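Local structure of lipolytic enzyme, G-D-S-L family (Bacteroides thetaiotaomicron, 7BR2) at residues A[262-267]-A[440-445]; A[316-321]-A[342-347]; A[232-237]-A[249-254]; A[303-308]-A[333-338]. The protein is a serine esterase of the SGNH (GDSL) hydrolase family that metabolises the drug diltiazem in a gut bacterium. All coordinates share one frame; numbering follows the deposited sequence.

Contact 1 of 4, residues A[262-267]-A[440-445]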
loop_
_atom_site.group_PDB
_atom_site.type_symbol
_atom_site.label_atom_id
_atom_site.label_comp_id
_atom_site.label_asym_id
_atom_site.label_seq_id
_atom_site.Cartn_x
_atom_site.Cartn_y
_atom_site.Cartn_z
ATOM N N SER A 262 32.637 -18.337 3.887
ATOM C CA SER A 262 32.310 -17.056 3.287
ATOM C C SER A 262 31.929 -17.275 1.835
ATOM O O SER A 262 32.370 -18.240 1.208
ATOM C CB SER A 262 33.483 -16.082 3.405
ATOM O OG SER A 262 34.507 -16.433 2.500
ATOM N N PHE A 263 31.060 -16.408 1.324
ATOM C CA PHE A 263 30.709 -16.486 -0.086
ATOM C C PHE A 263 30.172 -15.143 -0.563
ATOM O O PHE A 263 29.955 -14.212 0.220
ATOM C CB PHE A 263 29.699 -17.609 -0.348
ATOM C CG PHE A 263 28.465 -17.528 0.493
ATOM C CD1 PHE A 263 28.439 -18.082 1.763
ATOM C CD2 PHE A 263 27.314 -16.929 0.006
ATOM C CE1 PHE A 263 27.295 -18.027 2.538
ATOM C CE2 PHE A 263 26.166 -16.867 0.775
ATOM C CZ PHE A 263 26.153 -17.415 2.042
ATOM N N ASP A 264 29.976 -15.061 -1.875
ATOM C CA ASP A 264 29.428 -13.893 -2.544
ATOM C C ASP A 264 27.979 -14.178 -2.905
ATOM O O ASP A 264 27.664 -15.238 -3.474
ATOM C CB ASP A 264 30.248 -13.550 -3.788
ATOM C CG ASP A 264 31.606 -12.949 -3.438
ATOM O OD1 ASP A 264 31.800 -12.524 -2.277
ATOM O OD2 ASP A 264 32.493 -12.924 -4.313
ATOM N N TYR A 265 27.105 -13.250 -2.512
ATOM C CA TYR A 265 25.659 -13.350 -2.660
ATOM C C TYR A 265 25.193 -12.210 -3.557
ATOM O O TYR A 265 25.394 -11.039 -3.221
ATOM C CB TYR A 265 25.016 -13.270 -1.273
ATOM C CG TYR A 265 23.529 -13.010 -1.207
ATOM C CD1 TYR A 265 22.619 -13.859 -1.819
ATOM C CD2 TYR A 265 23.040 -11.922 -0.508
ATOM C CE1 TYR A 265 21.265 -13.623 -1.737
ATOM C CE2 TYR A 265 21.688 -11.676 -0.421
ATOM C CZ TYR A 265 20.806 -12.531 -1.034
ATOM O OH TYR A 265 19.451 -12.285 -0.942
ATOM N N LEU A 266 24.607 -12.531 -4.703
ATOM C CA LEU A 266 24.037 -11.493 -5.558
ATOM C C LEU A 266 22.550 -11.787 -5.706
ATOM O O LEU A 266 22.158 -12.675 -6.464
ATOM C CB LEU A 266 24.743 -11.408 -6.917
ATOM C CG LEU A 266 24.100 -10.377 -7.868
ATOM C CD1 LEU A 266 24.184 -8.942 -7.299
ATOM C CD2 LEU A 266 24.680 -10.421 -9.276
ATOM N N ALA A 267 21.729 -11.030 -4.986
ATOM C CA ALA A 267 20.288 -11.202 -5.036
ATOM C C ALA A 267 19.716 -10.491 -6.255
ATOM O O ALA A 267 20.319 -9.557 -6.779
ATOM C CB ALA A 267 19.647 -10.658 -3.762
ATOM N N PRO A 440 20.350 -4.706 -6.365
ATOM C CA PRO A 440 21.220 -5.389 -5.403
ATOM C C PRO A 440 22.640 -5.459 -5.935
ATOM O O PRO A 440 22.863 -5.622 -7.134
ATOM C CB PRO A 440 20.601 -6.786 -5.280
ATOM C CG PRO A 440 19.197 -6.638 -5.737
ATOM C CD PRO A 440 19.234 -5.559 -6.805
ATOM N N VAL A 441 23.604 -5.324 -5.033
ATOM C CA VAL A 441 25.009 -5.489 -5.372
ATOM C C VAL A 441 25.510 -6.769 -4.709
ATOM O O VAL A 441 24.846 -7.350 -3.842
ATOM C CB VAL A 441 25.875 -4.276 -4.961
ATOM C CG1 VAL A 441 25.410 -3.025 -5.665
ATOM C CG2 VAL A 441 25.816 -4.072 -3.472
ATOM N N VAL A 442 26.674 -7.237 -5.170
ATOM C CA VAL A 442 27.275 -8.429 -4.590
ATOM C C VAL A 442 27.618 -8.138 -3.136
ATOM O O VAL A 442 28.324 -7.168 -2.830
ATOM C CB VAL A 442 28.503 -8.878 -5.394
ATOM C CG1 VAL A 442 29.143 -10.084 -4.735
ATOM C CG2 VAL A 442 28.112 -9.231 -6.818
ATOM N N ARG A 443 27.103 -8.970 -2.231
ATOM C CA ARG A 443 27.336 -8.854 -0.796
ATOM C C ARG A 443 28.197 -10.014 -0.306
ATOM O O ARG A 443 27.935 -11.178 -0.630
ATOM C CB ARG A 443 26.012 -8.828 -0.031
ATOM C CG ARG A 443 25.066 -7.729 -0.461
ATOM C CD ARG A 443 25.626 -6.350 -0.128
ATOM N NE ARG A 443 24.669 -5.297 -0.447
ATOM C CZ ARG A 443 24.872 -4.003 -0.211
ATOM N NH1 ARG A 443 26.004 -3.596 0.354
ATOM N NH2 ARG A 443 23.937 -3.118 -0.539
ATOM N N LYS A 444 29.185 -9.691 0.518
ATOM C CA LYS A 444 30.121 -10.666 1.062
ATOM C C LYS A 444 29.584 -11.203 2.384
ATOM O O LYS A 444 29.582 -10.494 3.393
ATOM C CB LYS A 444 31.476 -9.996 1.243
ATOM C CG LYS A 444 32.477 -10.778 2.037
ATOM C CD LYS A 444 33.145 -11.888 1.281
ATOM C CE LYS A 444 34.004 -12.700 2.262
ATOM N NZ LYS A 444 34.850 -11.838 3.189
ATOM N N ILE A 445 29.141 -12.459 2.387
ATOM C CA ILE A 445 28.564 -13.089 3.570
ATOM C C ILE A 445 29.627 -13.948 4.243
ATOM O O ILE A 445 30.311 -14.735 3.579
ATOM C CB ILE A 445 27.323 -13.917 3.200
ATOM C CG1 ILE A 445 26.264 -12.990 2.582
ATOM C CG2 ILE A 445 26.806 -14.655 4.420
ATOM C CD1 ILE A 445 24.919 -13.642 2.303
HETATM O O HOH W 1 23.097 -9.254 -3.180
#

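Contact 2 of 4, residues A[316-321]-A[342-347]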
loop_
_atom_site.group_PDB
_atom_site.type_symbol
_atom_site.label_atom_id
_atom_site.label_comp_id
_atom_site.label_asym_id
_atom_site.label_seq_id
_atom_site.Cartn_x
_atom_site.Cartn_y
_atom_site.Cartn_z
ATOM N N LEU A 316 27.269 -14.021 12.140
ATOM C CA LEU A 316 26.957 -13.662 10.768
ATOM C C LEU A 316 27.396 -12.229 10.522
ATOM O O LEU A 316 26.985 -11.321 11.250
ATOM C CB LEU A 316 25.464 -13.803 10.490
ATOM C CG LEU A 316 25.033 -13.180 9.160
ATOM C CD1 LEU A 316 25.726 -13.848 7.976
ATOM C CD2 LEU A 316 23.529 -13.229 9.016
ATOM N N LEU A 317 28.235 -12.038 9.509
ATOM C CA LEU A 317 28.611 -10.723 9.022
ATOM C C LEU A 317 28.290 -10.633 7.537
ATOM O O LEU A 317 28.443 -11.608 6.800
ATOM C CB LEU A 317 30.099 -10.441 9.245
ATOM C CG LEU A 317 30.656 -10.434 10.670
ATOM C CD1 LEU A 317 31.228 -11.784 11.001
ATOM C CD2 LEU A 317 31.718 -9.366 10.813
ATOM N N ILE A 318 27.804 -9.478 7.101
ATOM C CA ILE A 318 27.576 -9.232 5.685
ATOM C C ILE A 318 28.295 -7.940 5.351
ATOM O O ILE A 318 28.054 -6.911 5.999
ATOM C CB ILE A 318 26.084 -9.144 5.341
ATOM C CG1 ILE A 318 25.372 -10.431 5.776
ATOM C CG2 ILE A 318 25.904 -8.910 3.829
ATOM C CD1 ILE A 318 23.946 -10.570 5.284
ATOM N N ASP A 319 29.194 -7.994 4.368
ATOM C CA ASP A 319 30.045 -6.854 4.033
ATOM C C ASP A 319 30.738 -6.294 5.275
ATOM O O ASP A 319 30.857 -5.080 5.455
ATOM C CB ASP A 319 29.255 -5.767 3.299
ATOM C CG ASP A 319 29.148 -6.038 1.812
ATOM O OD1 ASP A 319 29.696 -7.065 1.361
ATOM O OD2 ASP A 319 28.525 -5.218 1.101
ATOM N N ASP A 320 31.114 -7.198 6.181
ATOM C CA ASP A 320 31.863 -6.918 7.408
ATOM C C ASP A 320 31.046 -6.190 8.475
ATOM O O ASP A 320 31.622 -5.591 9.396
ATOM C CB ASP A 320 33.166 -6.153 7.124
ATOM C CG ASP A 320 34.216 -6.357 8.227
ATOM O OD1 ASP A 320 34.377 -7.502 8.699
ATOM O OD2 ASP A 320 34.889 -5.379 8.621
ATOM N N GLN A 321 29.719 -6.240 8.400
ATOM C CA GLN A 321 28.867 -5.689 9.446
ATOM C C GLN A 321 28.249 -6.838 10.229
ATOM O O GLN A 321 27.584 -7.707 9.652
ATOM C CB GLN A 321 27.771 -4.789 8.883
ATOM C CG GLN A 321 27.887 -3.324 9.337
ATOM C CD GLN A 321 27.635 -3.116 10.846
ATOM O OE1 GLN A 321 26.683 -3.659 11.440
ATOM N NE2 GLN A 321 28.507 -2.313 11.470
ATOM N N LYS A 342 20.055 -5.003 10.191
ATOM C CA LYS A 342 21.439 -4.574 10.086
ATOM C C LYS A 342 22.115 -4.976 8.779
ATOM O O LYS A 342 23.247 -4.542 8.545
ATOM C CB LYS A 342 22.236 -5.122 11.263
ATOM C CG LYS A 342 21.822 -4.555 12.605
ATOM C CD LYS A 342 22.627 -5.231 13.705
ATOM C CE LYS A 342 22.145 -4.876 15.100
ATOM N NZ LYS A 342 23.264 -4.413 15.983
ATOM N N THR A 343 21.475 -5.784 7.930
ATOM C CA THR A 343 22.141 -6.176 6.691
ATOM C C THR A 343 22.275 -4.968 5.771
ATOM O O THR A 343 21.449 -4.046 5.813
ATOM C CB THR A 343 21.399 -7.295 5.955
ATOM O OG1 THR A 343 20.248 -6.786 5.278
ATOM C CG2 THR A 343 20.979 -8.405 6.928
ATOM N N PRO A 344 23.315 -4.948 4.938
ATOM C CA PRO A 344 23.468 -3.832 3.994
ATOM C C PRO A 344 22.317 -3.716 3.022
ATOM O O PRO A 344 21.886 -2.598 2.730
ATOM C CB PRO A 344 24.791 -4.154 3.292
ATOM C CG PRO A 344 25.532 -4.976 4.302
ATOM C CD PRO A 344 24.480 -5.834 4.939
ATOM N N GLN A 345 21.790 -4.843 2.529
ATOM C CA GLN A 345 20.662 -4.790 1.611
ATOM C C GLN A 345 19.402 -4.278 2.303
ATOM O O GLN A 345 18.553 -3.654 1.655
ATOM C CB GLN A 345 20.396 -6.159 0.966
ATOM C CG GLN A 345 19.988 -7.289 1.918
ATOM C CD GLN A 345 21.137 -8.225 2.315
ATOM O OE1 GLN A 345 22.264 -7.790 2.568
ATOM N NE2 GLN A 345 20.828 -9.518 2.422
ATOM N N TYR A 346 19.252 -4.526 3.607
ATOM C CA TYR A 346 18.108 -3.961 4.315
ATOM C C TYR A 346 18.288 -2.463 4.523
ATOM O O TYR A 346 17.321 -1.707 4.435
ATOM C CB TYR A 346 17.872 -4.660 5.656
ATOM C CG TYR A 346 16.464 -4.429 6.170
ATOM C CD1 TYR A 346 15.407 -5.222 5.737
ATOM C CD2 TYR A 346 16.177 -3.369 7.032
ATOM C CE1 TYR A 346 14.120 -5.002 6.179
ATOM C CE2 TYR A 346 14.885 -3.133 7.473
ATOM C CZ TYR A 346 13.865 -3.957 7.045
ATOM O OH TYR A 346 12.576 -3.762 7.486
ATOM N N GLN A 347 19.517 -2.019 4.777
ATOM C CA GLN A 347 19.785 -0.589 4.842
ATOM C C GLN A 347 19.500 0.090 3.497
ATOM O O GLN A 347 18.897 1.172 3.451
ATOM C CB GLN A 347 21.233 -0.372 5.270
ATOM C CG GLN A 347 21.537 -0.747 6.721
ATOM C CD GLN A 347 20.827 0.157 7.720
ATOM O OE1 GLN A 347 19.991 -0.292 8.513
ATOM N NE2 GLN A 347 21.159 1.438 7.686
#

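Contact 3 of 4, residues A[232-237]-A[249-254]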
loop_
_atom_site.group_PDB
_atom_site.type_symbol
_atom_site.label_atom_id
_atom_site.label_comp_id
_atom_site.label_asym_id
_atom_site.label_seq_id
_atom_site.Cartn_x
_atom_site.Cartn_y
_atom_site.Cartn_z
ATOM N N ALA A 232 14.720 -14.328 -1.657
ATOM C CA ALA A 232 15.748 -15.221 -2.168
ATOM C C ALA A 232 15.817 -16.411 -1.222
ATOM O O ALA A 232 15.408 -16.331 -0.062
ATOM C CB ALA A 232 17.109 -14.526 -2.287
ATOM N N ASN A 233 16.312 -17.525 -1.738
ATOM C CA ASN A 233 16.385 -18.768 -0.969
ATOM C C ASN A 233 17.715 -19.424 -1.315
ATOM O O ASN A 233 17.877 -19.980 -2.406
ATOM C CB ASN A 233 15.196 -19.674 -1.293
ATOM C CG ASN A 233 14.936 -20.723 -0.212
ATOM O OD1 ASN A 233 15.786 -20.992 0.626
ATOM N ND2 ASN A 233 13.758 -21.337 -0.254
ATOM N N MET A 234 18.681 -19.324 -0.412
ATOM C CA MET A 234 19.994 -19.898 -0.657
ATOM C C MET A 234 20.300 -20.950 0.405
ATOM O O MET A 234 20.006 -20.768 1.595
ATOM C CB MET A 234 21.091 -18.832 -0.672
ATOM C CG MET A 234 21.355 -18.231 0.682
ATOM S SD MET A 234 22.057 -16.590 0.579
ATOM C CE MET A 234 20.654 -15.635 1.144
ATOM N N GLU A 235 20.889 -22.051 -0.049
ATOM C CA GLU A 235 21.322 -23.140 0.811
ATOM C C GLU A 235 22.737 -23.511 0.414
ATOM O O GLU A 235 22.970 -23.913 -0.734
ATOM C CB GLU A 235 20.416 -24.365 0.694
ATOM C CG GLU A 235 20.691 -25.423 1.756
ATOM C CD GLU A 235 19.849 -26.679 1.581
ATOM O OE1 GLU A 235 18.688 -26.589 1.117
ATOM O OE2 GLU A 235 20.363 -27.769 1.909
ATOM N N ILE A 236 23.664 -23.367 1.364
ATOM C CA ILE A 236 25.073 -23.699 1.199
ATOM C C ILE A 236 25.420 -24.866 2.117
ATOM O O ILE A 236 25.200 -24.800 3.334
ATOM C CB ILE A 236 25.979 -22.490 1.498
ATOM C CG1 ILE A 236 25.818 -21.400 0.432
ATOM C CG2 ILE A 236 27.422 -22.935 1.679
ATOM C CD1 ILE A 236 24.721 -20.401 0.701
ATOM N N ASN A 237 25.987 -25.921 1.541
ATOM C CA ASN A 237 26.559 -26.998 2.337
ATOM C C ASN A 237 28.027 -26.696 2.609
ATOM O O ASN A 237 28.833 -26.603 1.677
ATOM C CB ASN A 237 26.361 -28.352 1.648
ATOM C CG ASN A 237 26.993 -29.500 2.424
ATOM O OD1 ASN A 237 28.213 -29.563 2.568
ATOM N ND2 ASN A 237 26.158 -30.354 3.012
ATOM N N CYS A 249 18.856 -15.702 -6.705
ATOM C CA CYS A 249 20.171 -15.147 -6.426
ATOM C C CYS A 249 21.233 -15.964 -7.150
ATOM O O CYS A 249 20.956 -16.988 -7.778
ATOM C CB CYS A 249 20.454 -15.108 -4.922
ATOM S SG CYS A 249 20.376 -16.735 -4.125
ATOM N N THR A 250 22.460 -15.466 -7.068
ATOM C CA THR A 250 23.651 -16.167 -7.514
ATOM C C THR A 250 24.585 -16.299 -6.310
ATOM O O THR A 250 24.878 -15.300 -5.640
ATOM C CB THR A 250 24.320 -15.415 -8.671
ATOM O OG1 THR A 250 23.435 -15.387 -9.806
ATOM C CG2 THR A 250 25.613 -16.104 -9.081
ATOM N N ILE A 251 24.993 -17.537 -5.994
ATOM C CA ILE A 251 25.995 -17.817 -4.964
ATOM C C ILE A 251 27.306 -18.164 -5.656
ATOM O O ILE A 251 27.330 -18.978 -6.587
ATOM C CB ILE A 251 25.555 -18.969 -4.036
ATOM C CG1 ILE A 251 24.219 -18.675 -3.347
ATOM C CG2 ILE A 251 26.647 -19.288 -3.000
ATOM C CD1 ILE A 251 24.234 -17.456 -2.466
ATOM N N SER A 252 28.403 -17.560 -5.210
ATOM C CA SER A 252 29.692 -17.878 -5.812
ATOM C C SER A 252 30.795 -17.635 -4.789
ATOM O O SER A 252 30.545 -17.178 -3.673
ATOM C CB SER A 252 29.916 -17.086 -7.105
ATOM O OG SER A 252 30.034 -15.697 -6.857
ATOM N N ASN A 253 32.025 -17.969 -5.175
ATOM C CA ASN A 253 33.207 -17.789 -4.333
ATOM C C ASN A 253 33.021 -18.329 -2.913
ATOM O O ASN A 253 33.440 -17.715 -1.930
ATOM C CB ASN A 253 33.580 -16.306 -4.292
ATOM C CG ASN A 253 35.001 -16.071 -3.842
ATOM O OD1 ASN A 253 35.763 -17.007 -3.625
ATOM N ND2 ASN A 253 35.366 -14.808 -3.690
ATOM N N ILE A 254 32.447 -19.525 -2.809
ATOM C CA ILE A 254 32.379 -20.201 -1.522
ATOM C C ILE A 254 33.791 -20.573 -1.096
ATOM O O ILE A 254 34.515 -21.264 -1.821
ATOM C CB ILE A 254 31.471 -21.432 -1.598
ATOM C CG1 ILE A 254 30.133 -21.055 -2.240
ATOM C CG2 ILE A 254 31.289 -22.052 -0.227
ATOM C CD1 ILE A 254 29.111 -22.162 -2.243
#

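Contact 4 of 4, residues A[303-308]-A[333-338]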
loop_
_atom_site.group_PDB
_atom_site.type_symbol
_atom_site.label_atom_id
_atom_site.label_comp_id
_atom_site.label_asym_id
_atom_site.label_seq_id
_atom_site.Cartn_x
_atom_site.Cartn_y
_atom_site.Cartn_z
ATOM N N GLU A 303 13.915 -13.759 3.011
ATOM C CA GLU A 303 15.218 -13.818 2.355
ATOM C C GLU A 303 16.029 -14.861 3.123
ATOM O O GLU A 303 16.799 -14.543 4.039
ATOM C CB GLU A 303 15.899 -12.427 2.355
ATOM C CG GLU A 303 17.205 -12.367 1.582
ATOM C CD GLU A 303 17.941 -11.035 1.729
ATOM O OE1 GLU A 303 17.531 -10.183 2.554
ATOM O OE2 GLU A 303 18.940 -10.841 1.002
ATOM N N LEU A 304 15.855 -16.125 2.745
ATOM C CA LEU A 304 16.265 -17.235 3.599
ATOM C C LEU A 304 17.726 -17.603 3.371
ATOM O O LEU A 304 18.143 -17.856 2.236
ATOM C CB LEU A 304 15.371 -18.451 3.367
ATOM C CG LEU A 304 15.468 -19.484 4.497
ATOM C CD1 LEU A 304 14.841 -18.980 5.806
ATOM C CD2 LEU A 304 14.846 -20.810 4.078
ATOM N N LEU A 305 18.501 -17.631 4.450
ATOM C CA LEU A 305 19.869 -18.132 4.410
ATOM C C LEU A 305 19.949 -19.445 5.187
ATOM O O LEU A 305 19.730 -19.473 6.407
ATOM C CB LEU A 305 20.856 -17.107 4.965
ATOM C CG LEU A 305 22.259 -17.663 5.221
ATOM C CD1 LEU A 305 22.924 -18.118 3.926
ATOM C CD2 LEU A 305 23.125 -16.616 5.929
ATOM N N LYS A 306 20.266 -20.525 4.476
ATOM C CA LYS A 306 20.407 -21.854 5.056
ATOM C C LYS A 306 21.822 -22.341 4.790
ATOM O O LYS A 306 22.231 -22.469 3.631
ATOM C CB LYS A 306 19.383 -22.834 4.467
ATOM C CG LYS A 306 19.216 -24.100 5.293
ATOM C CD LYS A 306 18.308 -25.111 4.635
ATOM C CE LYS A 306 16.852 -24.706 4.767
ATOM N NZ LYS A 306 16.039 -25.356 3.710
ATOM N N VAL A 307 22.546 -22.659 5.859
ATOM C CA VAL A 307 23.905 -23.174 5.768
ATOM C C VAL A 307 23.894 -24.485 6.539
ATOM O O VAL A 307 23.917 -24.492 7.774
ATOM C CB VAL A 307 24.942 -22.210 6.347
ATOM C CG1 VAL A 307 26.353 -22.734 6.109
ATOM C CG2 VAL A 307 24.744 -20.816 5.777
ATOM N N THR A 308 23.850 -25.596 5.826
ATOM C CA THR A 308 23.919 -26.913 6.451
ATOM C C THR A 308 25.360 -27.372 6.330
ATOM O O THR A 308 25.842 -27.585 5.218
ATOM C CB THR A 308 22.993 -27.918 5.770
ATOM O OG1 THR A 308 23.493 -28.166 4.455
ATOM C CG2 THR A 308 21.581 -27.362 5.657
ATOM N N LYS A 333 18.545 -24.779 9.834
ATOM C CA LYS A 333 17.105 -24.629 9.689
ATOM C C LYS A 333 16.786 -23.575 8.635
ATOM O O LYS A 333 15.853 -23.736 7.842
ATOM C CB LYS A 333 16.535 -24.189 11.036
ATOM C CG LYS A 333 15.131 -24.578 11.365
ATOM C CD LYS A 333 15.159 -25.142 12.787
ATOM C CE LYS A 333 14.245 -26.339 12.959
ATOM N NZ LYS A 333 13.861 -26.925 11.639
ATOM N N GLY A 334 17.593 -22.512 8.590
ATOM C CA GLY A 334 17.405 -21.370 7.716
ATOM C C GLY A 334 17.037 -20.145 8.536
ATOM O O GLY A 334 16.113 -20.209 9.351
ATOM N N ILE A 335 17.719 -19.023 8.335
ATOM C CA ILE A 335 17.369 -17.778 9.010
ATOM C C ILE A 335 16.900 -16.767 7.965
ATOM O O ILE A 335 17.305 -16.810 6.796
ATOM C CB ILE A 335 18.531 -17.212 9.845
ATOM C CG1 ILE A 335 19.760 -16.995 8.973
ATOM C CG2 ILE A 335 18.850 -18.137 11.013
ATOM C CD1 ILE A 335 20.833 -16.221 9.675
ATOM N N ASN A 336 15.988 -15.888 8.378
ATOM C CA ASN A 336 15.421 -14.886 7.479
ATOM C C ASN A 336 16.268 -13.616 7.529
ATOM O O ASN A 336 16.243 -12.876 8.520
ATOM C CB ASN A 336 13.969 -14.590 7.847
ATOM C CG ASN A 336 13.294 -13.697 6.836
ATOM O OD1 ASN A 336 13.874 -13.384 5.788
ATOM N ND2 ASN A 336 12.049 -13.318 7.116
ATOM N N LEU A 337 17.037 -13.369 6.468
ATOM C CA LEU A 337 17.817 -12.135 6.422
ATOM C C LEU A 337 16.921 -10.897 6.325
ATOM O O LEU A 337 17.318 -9.818 6.769
ATOM C CB LEU A 337 18.802 -12.168 5.257
ATOM C CG LEU A 337 19.879 -13.247 5.323
ATOM C CD1 LEU A 337 20.817 -13.100 4.139
ATOM C CD2 LEU A 337 20.624 -13.156 6.647
ATOM N N ALA A 338 15.708 -11.033 5.780
ATOM C CA ALA A 338 14.794 -9.897 5.680
ATOM C C ALA A 338 14.272 -9.397 7.029
ATOM O O ALA A 338 13.659 -8.323 7.069
ATOM C CB ALA A 338 13.613 -10.255 4.787
HETATM O O HOH W 2 17.785 -8.316 4.664
#

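Contact 1 of 4, residues A[262-267]-A[440-445]
The ring of Phe263 takes Ile445 over one face: CB of Ile445 stands 4.0 Å from the ring centroid, 18° off the ring normal, a CH-pi contact displaced toward the CZ rim. The Tyr265 ring is approached obliquely by Ile445 CD1, and the Arg443 guanidinium carries Val441 CG2 over the centre of one face. These groups belong to an antiparallel pair at the middle of a five-stranded sheet, in which residues 262-267 run against the incoming C-terminal strand. Four backbone bonds join Phe263 to Ile445 and Tyr265 to Arg443; the straightest, Arg443 N to Tyr265 O, measures 2.9 Å with an angle of 177° at the hydrogen. On the face shared by Phe263, Tyr265 and Ile445, the isoleucine has CG1 anti to its carbonyl carbon (chi1 -61°), which carries CD1 to 3.6 Å from Tyr265 CB and leaves CG2 against Phe263 CZ at 3.7 Å. The phenol oxygen of Tyr265 is hydrogen-bonded to Glu303, while Arg443 forms a salt bridge with Asp319 and a hydrogen bond with Gln348. The other face is more open to solvent; there Val442 CG1 leans on Asp264 CB at 3.8 Å. Past the regular pairing a water takes over, giving hydrogen bonds to Tyr265 O and to Val441 O and accepting one from Ala267 N, its distance to Val441 O being 2.7 Å.

Contact 2 of 4, residues A[316-321]-A[342-347]
Backbone geometry sets the stage: strand 313-318 ends in a type I' turn from Ile318 to Gln321, closed by Gln321 N to Ile318 O at 3.0 Å, and the first turn of helix 344-377 comes up beside it. Ile318 and Pro344 make the main contact. The isoleucine has CG2 anti to its backbone N, and this branch meets Pro344 CD at 3.6 Å, the two side chains slanting past one another. Its other branch goes alongside Thr343, both pointing the same way, with Ile318 CD1 4.0 Å from Thr343 CG2. At the turn, Asp319 CB rests on Pro344 CG at 3.9 Å, and the aspartate's OD1 accepts from the backbone N of Lys444. Thr343 divides its work: the methyl packs on the strand, while OG1, held between backbone N and carbonyl carbon (chi1 77°), accepts from Tyr346 N at 3.0 Å. Gln345 brings its OE1 near Ile318 CG2, and its NE2 donates to Glu303. No polar bond links the two segments, and their join is mainly apolar. The arrangement is that of a hairpin turn abutting a threonine N-cap, with proline in the first helical position, where its missing N-H costs the helix nothing.

Contact 3 of 4, residues A[232-237]-A[249-254]
Met234 and Ile251 meet at about a right angle, Met234 SD lying 3.8 Å from Ile251 CD1, in the interior between two stacked beta-sheets. The packing is that of a layered, sandwich-like arrangement: strand 232-237 belongs to a mixed sheet and strand 249-257 to the edge of an antiparallel one, and the segment axes pass 7.9 Å apart at 22°, too far for backbone pairing. Along this seam Ala232, Met234 and Ile236 face Cys249, Ile251 and Ile254. Cys249 SG, set between its own backbone N and carbonyl carbon (chi1 59°), reaches Met234 CB at 4.1 Å, and Ala232 CB sits 4.3 Å from Cys249 CB. Farther along, Ile236 CG1 faces two isoleucines, with Ile251 CG2 the nearer at 4.1 Å. Ile251 thus splits its branches, CD1 to the methionine and CG2 to Ile236.

In the next shell, Tyr265 packs against Ala232, Met234 and Cys249, and Phe263 against Ile236, so the neighbouring strand 260-267 lines the same interior. Strand 303-308 holds 232-237 from its own sheet through backbone bonds at Leu304 and Lys306, and Leu305 adds to the packing on Met234. At the far end of the seam Ile236 CG1 stands 4.3 Å from Ile254 CD1.

Contact 4 of 4, residues A[303-308]-A[333-338]
A short antiparallel ladder finished by an Asx turn joins strand 303-308 to the edge strand 335-336 of a mixed sheet. Leu305 and Ile335 form its hydrogen-bonded pair: Leu305 N gives an almost straight bond to Ile335 O (2.8 Å, 173°), and Ile335 N returns one to Leu305 O. Where the edge strand passes into a 3-10 turn, Leu337 N bonds to Glu303 O at 2.7 Å, and the side-chain amide of Asn336 takes over the pairing. Its CG lies anti to the backbone N (chi1 -173°), which brings OD1 to 2.8 Å from Glu303 N; the same oxygen accepts from Ala338 N at 3.0 Å, closing the Asx turn. The two N-H groups grip OD1 from opposite faces of the amide plane, while ND2 donates to Asn301 O. The extended Glu303 side chain slants across Leu337, its OE1 3.6 Å from Leu337 CB, and a water bridges OE1 to Leu337 O. OE2 has its partners outside the two segments, Tyr265 and Gln345; with the water's bond to OE1, these would probably favour a charged carboxylate. At the other end, Gly334 leaves helix 328-333 with positive phi and brings its CA to 3.3 Å from Leu305 O. Leu337 packs its CG on Leu305 CB and also meets Met234 of strand 232-237, the partner of 303-308 on its other side, while Leu337 and Ile335 reach across to Leu316 of strand 313-318.

Overall arrangement
Followed from the N terminus, the chain passes through the parallel sheet of the hydrolase domain before reaching these contacts. Contact 3 closes first, over a short loop, and sets the mixed sheet against the antiparallel one. Contact 1 then opens at 262-267 and closes only at 440-445, a long loop that encloses both remaining contacts. Within it contacts 4 and 2 cross, since 316-321 falls between 303-308 and 333-338, and 342-347 follows. Contact 4 completes an edge of the mixed sheet; contact 2 brings the start of helix 344-377 to the antiparallel sheet. The carboxylate of Glu303 ties contacts 1, 2 and 4 together.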